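Long-range contacts in cysteine synthase 3 (Entamoeba histolytica, PDB 6KR5), which catalyses, as an O-acetylserine sulfhydrylase, the pyridoxal-phosphate-dependent formation of cysteine from O-acetylserine and sulfide: residues B[89-94]-B[118-123]; B[221-226]-B[240-245]; B[233-238]-B[277-282]. All coordinates share one frame; numbering follows the deposited sequence.

Overall arrangement
From the N terminus, interaction 1 comes first and is complete before the others open: it closes the loop of chain from helix 88-100 through strand 104-109 to helix 114-122, on the four-stranded parallel sheet. After finishing the smaller sheet the chain returns to the larger, mixed one. After strand 212-218 it runs into a long loop, where 221-226 folds against 240-245 (interaction 2). Between these two lies 233-238, whose partner 277-282 comes only later, so interactions 2 and 3 cross. Interaction 3 ties the loop to the start of helix 279-292, at the cofactor. The centre of interaction 1 is about 19 Å from that of interaction 3 and about 26 Å from that of interaction 2.

Interaction 1: residues B[89-94]-B[118-123]; sequences TGIGLC and MIMKAF
In M120, CG stands anti to the carbonyl carbon (chi1 -70°) and the thioether then bends back at chi3 (-60°), which lays the sulfur against the backbone of the neighbouring helix at G90. With no side chain there to hold it off, SD comes within 3.7 Å of G90 C. One turn further along, C94 brings its sulfur up to the same methionine, SG lying 3.8 Å from M120 CG, so the base of the M120 chain packs on C94 and its sulfur on G90. I91 and I119 fill the other flank. Their outer methyls meet, CD1 of I91 being 4.1 Å from CD1 of I119, while the two side chains cross at a slant. At the C-terminal end the last pair is C94 with F123, CB to CB at 3.8 Å. The ring of F123 meets the carbonyl oxygen of I119, in the last turn of the helix that F123 follows, at its edge and in plane. A water bridges the ends of both segments, donating to C94 O (2.8 Å) and to F123 O (2.9 Å), the one polar link in an otherwise apolar, buried seam. I119 packs on M276, and F123 on G274, of the second subunit. The segments run nearly parallel, their axes 12° apart and 9.3 Å at closest approach. Such side-by-side helices follow from successive beta-alpha-beta crossovers: strand 104-109 connects the two and underlies them, with I106 touching both C94 and M120.

Interaction 2: residues B[221-226]-B[240-245]; sequences SAVLSG and GFVTDI
V223 rests its two methyls on flat peptide groups of the facing segment. CG1 lies over a face of the plane that joins G240 to F241, 3.9 Å from G240 C, and CG2 lies in the same fashion over the next plane, 3.7 Å from F241 O. The F241 ring belongs to another contact: its CB points away from 221-226, and the ring meets that of F160 in a T-shaped (edge-to-face) pair. Beyond V223, V242 takes over the packing. With CG1 anti to the backbone N (chi1 -178°), CG1 is directed at L224 CD2 (4.2 Å) and CG2 at V223 CG2 (4.3 Å). At the other end S221 OG passes 4.1 Å from G240 CA, but its polar bond is with the backbone N of G230, inside the same long loop. The polar link between the two segments is a water that donates to S221 O (2.9 Å) and accepts from G240 N (2.9 Å).

The touching parts run almost parallel, 3° apart, and the first segment is shaped by turns, an inverse gamma turn centred on A222 and a type I beta turn from V223 to G226, closed by G226 N to V223 O at 3.0 Å. E217, near the end of strand 212-218, accepts from L224 N and S225 OG and so anchors this turn to the strand. T243 OG1 is bonded to T193 O, which ties the second segment back to the loop that binds the cofactor. The chemistry is thus that of a modest surface seam: valine and leucine methyls, packed on peptide planes and on each other, and a bridging water join the two segments, while direct polar bonds from each fasten it to other parts of the domain.

Interaction 3: residues B[233-238]-B[277-282]; sequences GIQGIG and CGMSSG. With PLP (pyridoxal-5'-phosphate), chain D.
M279, directly after the N-cap residue G278, reaches out along an extended chain and sets its sulfur against the loop: SD is 3.4 Å from G233 O and 3.9 Å from Q235 CG, the methionine crossing the glutamine chain at an angle. The same G233 O accepts a hydrogen bond from W263. Next comes S280, whose CA is covered by CG2 of I234 at 3.7 Å. Its N gives a hydrogen bond to a water that in turn donates to Q235 O (both 2.8 Å), so a water joins the first turn of the helix to the loop. With chi1 at 66°, the hydroxyl is turned toward the cofactor, and OG donates to PLP N1 at 2.6 Å. I237 CG2 wedges in beside it, 3.8 Å from S280 CB and 3.4 Å from PLP C6. Further on, G282 N bonds to G278 O and closes the opening turn. A serine hydroxyl donating to the pyridine nitrogen is the arrangement known from O-acetylserine sulfhydrylases and the tryptophan synthase beta subunit, of fold type II; it probably leaves that nitrogen unprotonated, so that the ring would be a milder electron sink than one paired with an aspartate.

Interaction 1: residues B[89-94]-B[118-123]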
loop_
_atom_site.group_PDB
_atom_site.type_symbol
_atom_site.label_atom_id
_atom_site.label_comp_id
_atom_site.label_asym_id
_atom_site.label_seq_id
_atom_site.Cartn_x
_atom_site.Cartn_y
_atom_site.Cartn_z
ATOM N N THR B 89 2.341 -14.828 -0.333
ATOM C CA THR B 89 3.163 -15.439 -1.373
ATOM C C THR B 89 2.399 -15.551 -2.679
ATOM O O THR B 89 2.953 -15.302 -3.759
ATOM C CB THR B 89 3.638 -16.804 -0.903
ATOM O OG1 THR B 89 4.515 -16.606 0.208
ATOM C CG2 THR B 89 4.381 -17.555 -2.018
ATOM N N GLY B 90 1.118 -15.906 -2.598
ATOM C CA GLY B 90 0.315 -15.983 -3.802
ATOM C C GLY B 90 0.222 -14.650 -4.509
ATOM O O GLY B 90 0.305 -14.582 -5.738
ATOM N N ILE B 91 0.061 -13.568 -3.741
ATOM C CA ILE B 91 -0.012 -12.236 -4.345
ATOM C C ILE B 91 1.300 -11.886 -5.036
ATOM O O ILE B 91 1.315 -11.392 -6.166
ATOM C CB ILE B 91 -0.376 -11.186 -3.283
ATOM C CG1 ILE B 91 -1.766 -11.472 -2.717
ATOM C CG2 ILE B 91 -0.274 -9.799 -3.883
ATOM C CD1 ILE B 91 -2.102 -10.586 -1.515
ATOM N N GLY B 92 2.426 -12.141 -4.367
ATOM C CA GLY B 92 3.708 -11.813 -4.965
ATOM C C GLY B 92 4.000 -12.625 -6.213
ATOM O O GLY B 92 4.568 -12.112 -7.181
ATOM N N LEU B 93 3.592 -13.894 -6.224
ATOM C CA LEU B 93 3.783 -14.701 -7.423
ATOM C C LEU B 93 2.876 -14.227 -8.548
ATOM O O LEU B 93 3.280 -14.209 -9.717
ATOM C CB LEU B 93 3.515 -16.167 -7.110
ATOM C CG LEU B 93 4.556 -16.905 -6.273
ATOM C CD1 LEU B 93 3.957 -18.224 -5.817
ATOM C CD2 LEU B 93 5.833 -17.144 -7.078
ATOM N N CYS B 94 1.644 -13.838 -8.210
ATOM C CA CYS B 94 0.698 -13.415 -9.236
ATOM C C CYS B 94 1.122 -12.099 -9.866
ATOM O O CYS B 94 0.991 -11.915 -11.084
ATOM C CB CYS B 94 -0.705 -13.313 -8.646
ATOM S SG CYS B 94 -1.456 -14.924 -8.350
ATOM N N MET B 118 -9.588 -12.744 -4.447
ATOM C CA MET B 118 -9.997 -11.720 -5.396
ATOM C C MET B 118 -8.786 -10.978 -5.948
ATOM O O MET B 118 -8.728 -10.686 -7.148
ATOM C CB MET B 118 -10.976 -10.769 -4.711
ATOM C CG MET B 118 -11.475 -9.634 -5.561
ATOM S SD MET B 118 -12.720 -8.710 -4.624
ATOM C CE MET B 118 -13.973 -9.961 -4.387
ATOM N N ILE B 119 -7.806 -10.674 -5.096
ATOM C CA ILE B 119 -6.596 -10.007 -5.580
ATOM C C ILE B 119 -5.883 -10.889 -6.596
ATOM O O ILE B 119 -5.504 -10.438 -7.682
ATOM C CB ILE B 119 -5.657 -9.648 -4.416
ATOM C CG1 ILE B 119 -6.248 -8.567 -3.513
ATOM C CG2 ILE B 119 -4.294 -9.186 -4.943
ATOM C CD1 ILE B 119 -5.429 -8.385 -2.251
ATOM N N MET B 120 -5.705 -12.172 -6.265
ATOM C CA MET B 120 -4.982 -13.060 -7.171
ATOM C C MET B 120 -5.747 -13.277 -8.473
ATOM O O MET B 120 -5.161 -13.212 -9.562
ATOM C CB MET B 120 -4.689 -14.379 -6.458
ATOM C CG MET B 120 -3.649 -14.217 -5.360
ATOM S SD MET B 120 -3.302 -15.778 -4.555
ATOM C CE MET B 120 -4.940 -16.124 -3.976
ATOM N N LYS B 121 -7.064 -13.489 -8.389
ATOM C CA LYS B 121 -7.865 -13.607 -9.606
ATOM C C LYS B 121 -7.771 -12.344 -10.464
ATOM O O LYS B 121 -7.737 -12.430 -11.698
ATOM C CB LYS B 121 -9.321 -13.907 -9.252
ATOM N N ALA B 122 -7.706 -11.162 -9.828
ATOM C CA ALA B 122 -7.605 -9.924 -10.602
ATOM C C ALA B 122 -6.314 -9.871 -11.410
ATOM O O ALA B 122 -6.299 -9.340 -12.533
ATOM C CB ALA B 122 -7.708 -8.706 -9.682
ATOM N N PHE B 123 -5.229 -10.439 -10.869
ATOM C CA PHE B 123 -3.964 -10.546 -11.582
ATOM C C PHE B 123 -3.961 -11.649 -12.634
ATOM O O PHE B 123 -2.941 -11.843 -13.304
ATOM C CB PHE B 123 -2.826 -10.776 -10.583
ATOM C CG PHE B 123 -2.280 -9.507 -9.979
ATOM C CD1 PHE B 123 -1.231 -8.829 -10.587
ATOM C CD2 PHE B 123 -2.795 -9.004 -8.788
ATOM C CE1 PHE B 123 -0.712 -7.661 -10.016
ATOM C CE2 PHE B 123 -2.274 -7.842 -8.218
ATOM C CZ PHE B 123 -1.234 -7.177 -8.834
HETATM O O HOH W 1 -0.819 -13.574 -12.491
#

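Interaction 2: residues B[221-226]-B[240-245]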
loop_
_atom_site.group_PDB
_atom_site.type_symbol
_atom_site.label_atom_id
_atom_site.label_comp_id
_atom_site.label_asym_id
_atom_site.label_seq_id
_atom_site.Cartn_x
_atom_site.Cartn_y
_atom_site.Cartn_z
ATOM N N SER B 221 2.888 -21.592 19.007
ATOM C CA SER B 221 3.397 -22.568 18.036
ATOM C C SER B 221 4.898 -22.350 17.866
ATOM O O SER B 221 5.402 -22.054 16.785
ATOM C CB SER B 221 2.661 -22.469 16.705
ATOM O OG SER B 221 2.845 -23.650 15.930
ATOM N N ALA B 222 5.632 -22.504 18.963
ATOM C CA ALA B 222 7.021 -22.065 19.019
ATOM C C ALA B 222 7.949 -23.214 18.615
ATOM O O ALA B 222 8.762 -23.719 19.395
ATOM C CB ALA B 222 7.341 -21.528 20.408
ATOM N N VAL B 223 7.828 -23.605 17.342
ATOM C CA VAL B 223 8.530 -24.803 16.881
ATOM C C VAL B 223 10.029 -24.555 16.740
ATOM O O VAL B 223 10.830 -25.489 16.894
ATOM C CB VAL B 223 7.920 -25.347 15.565
ATOM C CG1 VAL B 223 6.443 -25.641 15.738
ATOM C CG2 VAL B 223 8.175 -24.419 14.391
ATOM N N LEU B 224 10.444 -23.319 16.454
ATOM C CA LEU B 224 11.877 -23.045 16.417
ATOM C C LEU B 224 12.499 -23.225 17.795
ATOM O O LEU B 224 13.665 -23.629 17.904
ATOM C CB LEU B 224 12.136 -21.632 15.902
ATOM C CG LEU B 224 11.605 -21.342 14.501
ATOM C CD1 LEU B 224 11.832 -19.890 14.194
ATOM C CD2 LEU B 224 12.287 -22.214 13.468
ATOM N N SER B 225 11.729 -22.958 18.851
ATOM C CA SER B 225 12.159 -23.176 20.228
ATOM C C SER B 225 12.062 -24.637 20.646
ATOM O O SER B 225 12.395 -24.960 21.792
ATOM C CB SER B 225 11.316 -22.316 21.169
ATOM O OG SER B 225 11.403 -20.944 20.813
ATOM N N GLY B 226 11.618 -25.517 19.751
ATOM C CA GLY B 226 11.472 -26.937 20.033
ATOM C C GLY B 226 10.146 -27.355 20.631
ATOM O O GLY B 226 9.996 -28.526 21.002
ATOM N N GLY B 240 4.285 -23.934 11.657
ATOM C CA GLY B 240 4.056 -25.188 12.357
ATOM C C GLY B 240 5.098 -26.248 12.106
ATOM O O GLY B 240 4.918 -27.386 12.557
ATOM N N PHE B 241 6.173 -25.905 11.402
ATOM C CA PHE B 241 7.280 -26.818 11.143
ATOM C C PHE B 241 8.521 -25.966 10.953
ATOM O O PHE B 241 8.430 -24.763 10.694
ATOM C CB PHE B 241 7.027 -27.714 9.911
ATOM C CG PHE B 241 6.784 -26.948 8.635
ATOM C CD1 PHE B 241 5.509 -26.502 8.320
ATOM C CD2 PHE B 241 7.819 -26.654 7.769
ATOM C CE1 PHE B 241 5.271 -25.785 7.158
ATOM C CE2 PHE B 241 7.581 -25.925 6.601
ATOM C CZ PHE B 241 6.308 -25.493 6.307
ATOM N N VAL B 242 9.687 -26.589 11.103
ATOM C CA VAL B 242 10.941 -25.894 10.838
ATOM C C VAL B 242 11.189 -25.983 9.336
ATOM O O VAL B 242 11.269 -27.078 8.778
ATOM C CB VAL B 242 12.102 -26.506 11.635
ATOM C CG1 VAL B 242 13.373 -25.736 11.376
ATOM C CG2 VAL B 242 11.776 -26.498 13.115
ATOM N N THR B 243 11.274 -24.834 8.675
ATOM C CA THR B 243 11.314 -24.832 7.217
ATOM C C THR B 243 12.698 -25.207 6.695
ATOM O O THR B 243 13.714 -25.095 7.392
ATOM C CB THR B 243 10.918 -23.461 6.667
ATOM O OG1 THR B 243 11.939 -22.501 6.976
ATOM C CG2 THR B 243 9.588 -23.014 7.258
ATOM N N ASP B 244 12.728 -25.640 5.428
ATOM C CA ASP B 244 13.994 -26.022 4.805
ATOM C C ASP B 244 14.961 -24.843 4.716
ATOM O O ASP B 244 16.180 -25.039 4.720
ATOM C CB ASP B 244 13.741 -26.607 3.413
ATOM C CG ASP B 244 13.229 -28.036 3.455
ATOM O OD1 ASP B 244 13.361 -28.697 4.502
ATOM O OD2 ASP B 244 12.699 -28.504 2.424
ATOM N N ILE B 245 14.443 -23.612 4.638
ATOM C CA ILE B 245 15.307 -22.437 4.563
ATOM C C ILE B 245 15.963 -22.138 5.908
ATOM O O ILE B 245 17.075 -21.595 5.961
ATOM C CB ILE B 245 14.484 -21.233 4.058
ATOM C CG1 ILE B 245 14.174 -21.400 2.576
ATOM C CG2 ILE B 245 15.200 -19.919 4.329
ATOM C CD1 ILE B 245 13.156 -20.384 2.030
HETATM O O HOH W 2 5.305 -22.379 13.926
#

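Interaction 3: residues B[233-238]-B[277-282]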
loop_
_atom_site.group_PDB
_atom_site.type_symbol
_atom_site.label_atom_id
_atom_site.label_comp_id
_atom_site.label_asym_id
_atom_site.label_seq_id
_atom_site.Cartn_x
_atom_site.Cartn_y
_atom_site.Cartn_z
ATOM N N GLY B 233 -2.892 -17.155 16.096
ATOM C CA GLY B 233 -3.535 -16.208 15.210
ATOM C C GLY B 233 -2.658 -15.138 14.592
ATOM O O GLY B 233 -3.177 -14.117 14.126
ATOM N N ILE B 234 -1.339 -15.324 14.568
ATOM C CA ILE B 234 -0.455 -14.332 13.949
ATOM C C ILE B 234 -0.296 -14.709 12.480
ATOM O O ILE B 234 0.613 -15.447 12.092
ATOM C CB ILE B 234 0.886 -14.221 14.656
ATOM C CG1 ILE B 234 0.693 -14.168 16.173
ATOM C CG2 ILE B 234 1.593 -12.955 14.156
ATOM C CD1 ILE B 234 1.989 -14.093 16.928
ATOM N N GLN B 235 -1.190 -14.187 11.654
ATOM C CA GLN B 235 -1.182 -14.547 10.249
ATOM C C GLN B 235 0.142 -14.176 9.602
ATOM O O GLN B 235 0.710 -13.115 9.871
ATOM C CB GLN B 235 -2.340 -13.867 9.531
ATOM C CG GLN B 235 -3.678 -14.397 10.009
ATOM C CD GLN B 235 -4.841 -13.782 9.273
ATOM O OE1 GLN B 235 -4.737 -13.441 8.096
ATOM N NE2 GLN B 235 -5.963 -13.638 9.968
ATOM N N GLY B 236 0.631 -15.075 8.754
ATOM C CA GLY B 236 1.860 -14.882 8.017
ATOM C C GLY B 236 3.061 -15.596 8.601
ATOM O O GLY B 236 4.042 -15.815 7.886
ATOM N N ILE B 237 3.006 -15.977 9.871
ATOM C CA ILE B 237 4.111 -16.657 10.508
ATOM C C ILE B 237 3.588 -17.920 11.183
ATOM O O ILE B 237 2.424 -18.295 11.034
ATOM C CB ILE B 237 4.860 -15.746 11.506
ATOM C CG1 ILE B 237 3.966 -15.330 12.679
ATOM C CG2 ILE B 237 5.407 -14.532 10.762
ATOM C CD1 ILE B 237 4.745 -14.639 13.805
ATOM N N GLY B 238 4.483 -18.600 11.896
ATOM C CA GLY B 238 4.105 -19.803 12.608
ATOM C C GLY B 238 3.582 -20.902 11.705
ATOM O O GLY B 238 2.447 -21.369 11.861
ATOM N N CYS B 277 0.496 -1.348 10.437
ATOM C CA CYS B 277 1.219 -2.565 10.097
ATOM C C CYS B 277 0.382 -3.803 10.413
ATOM O O CYS B 277 -0.569 -3.760 11.190
ATOM C CB CYS B 277 2.527 -2.615 10.886
ATOM S SG CYS B 277 2.324 -2.660 12.716
ATOM N N GLY B 278 0.763 -4.925 9.814
ATOM C CA GLY B 278 0.016 -6.163 9.950
ATOM C C GLY B 278 0.263 -6.895 11.266
ATOM O O GLY B 278 0.939 -6.412 12.176
ATOM N N MET B 279 -0.321 -8.098 11.362
ATOM C CA MET B 279 -0.262 -8.849 12.619
ATOM C C MET B 279 1.161 -9.293 12.946
ATOM O O MET B 279 1.610 -9.180 14.099
ATOM C CB MET B 279 -1.183 -10.069 12.553
ATOM C CG MET B 279 -2.643 -9.715 12.408
ATOM S SD MET B 279 -3.555 -11.268 12.340
ATOM C CE MET B 279 -5.228 -10.663 12.609
ATOM N N SER B 280 1.874 -9.858 11.953
ATOM C CA SER B 280 3.246 -10.299 12.204
ATOM C C SER B 280 4.158 -9.119 12.510
ATOM O O SER B 280 5.157 -9.271 13.227
ATOM C CB SER B 280 3.769 -11.099 11.004
ATOM O OG SER B 280 3.882 -10.267 9.854
ATOM N N SER B 281 3.815 -7.936 11.986
ATOM C CA SER B 281 4.554 -6.721 12.307
ATOM C C SER B 281 4.393 -6.355 13.777
ATOM O O SER B 281 5.349 -5.904 14.421
ATOM C CB SER B 281 4.060 -5.580 11.424
ATOM O OG SER B 281 4.387 -5.790 10.063
ATOM N N GLY B 282 3.185 -6.526 14.313
ATOM C CA GLY B 282 2.987 -6.345 15.741
ATOM C C GLY B 282 3.846 -7.289 16.560
ATOM O O GLY B 282 4.430 -6.891 17.575
HETATM N N1 PLP D . 4.439 -11.819 7.837
HETATM C C2 PLP D . 3.775 -11.805 6.641
HETATM C C2A PLP D . 2.501 -11.025 6.543
HETATM C C3 PLP D . 4.288 -12.498 5.559
HETATM O O3 PLP D . 3.606 -12.475 4.376
HETATM C C4 PLP D . 5.478 -13.202 5.687
HETATM C C4A PLP D . 5.998 -14.039 4.573
HETATM O O4A PLP D . 5.365 -14.123 3.514
HETATM C C5 PLP D . 6.148 -13.204 6.910
HETATM C C6 PLP D . 5.613 -12.514 7.974
HETATM C C5A PLP D . 7.422 -13.987 7.137
HETATM O O4P PLP D . 8.464 -13.684 6.251
HETATM P P PLP D . 9.412 -14.900 5.819
HETATM O O1P PLP D . 9.869 -15.605 7.084
HETATM O O2P PLP D . 8.592 -15.830 4.972
HETATM O O3P PLP D . 10.549 -14.304 5.070
HETATM O O HOH W 3 0.520 -10.341 9.535
#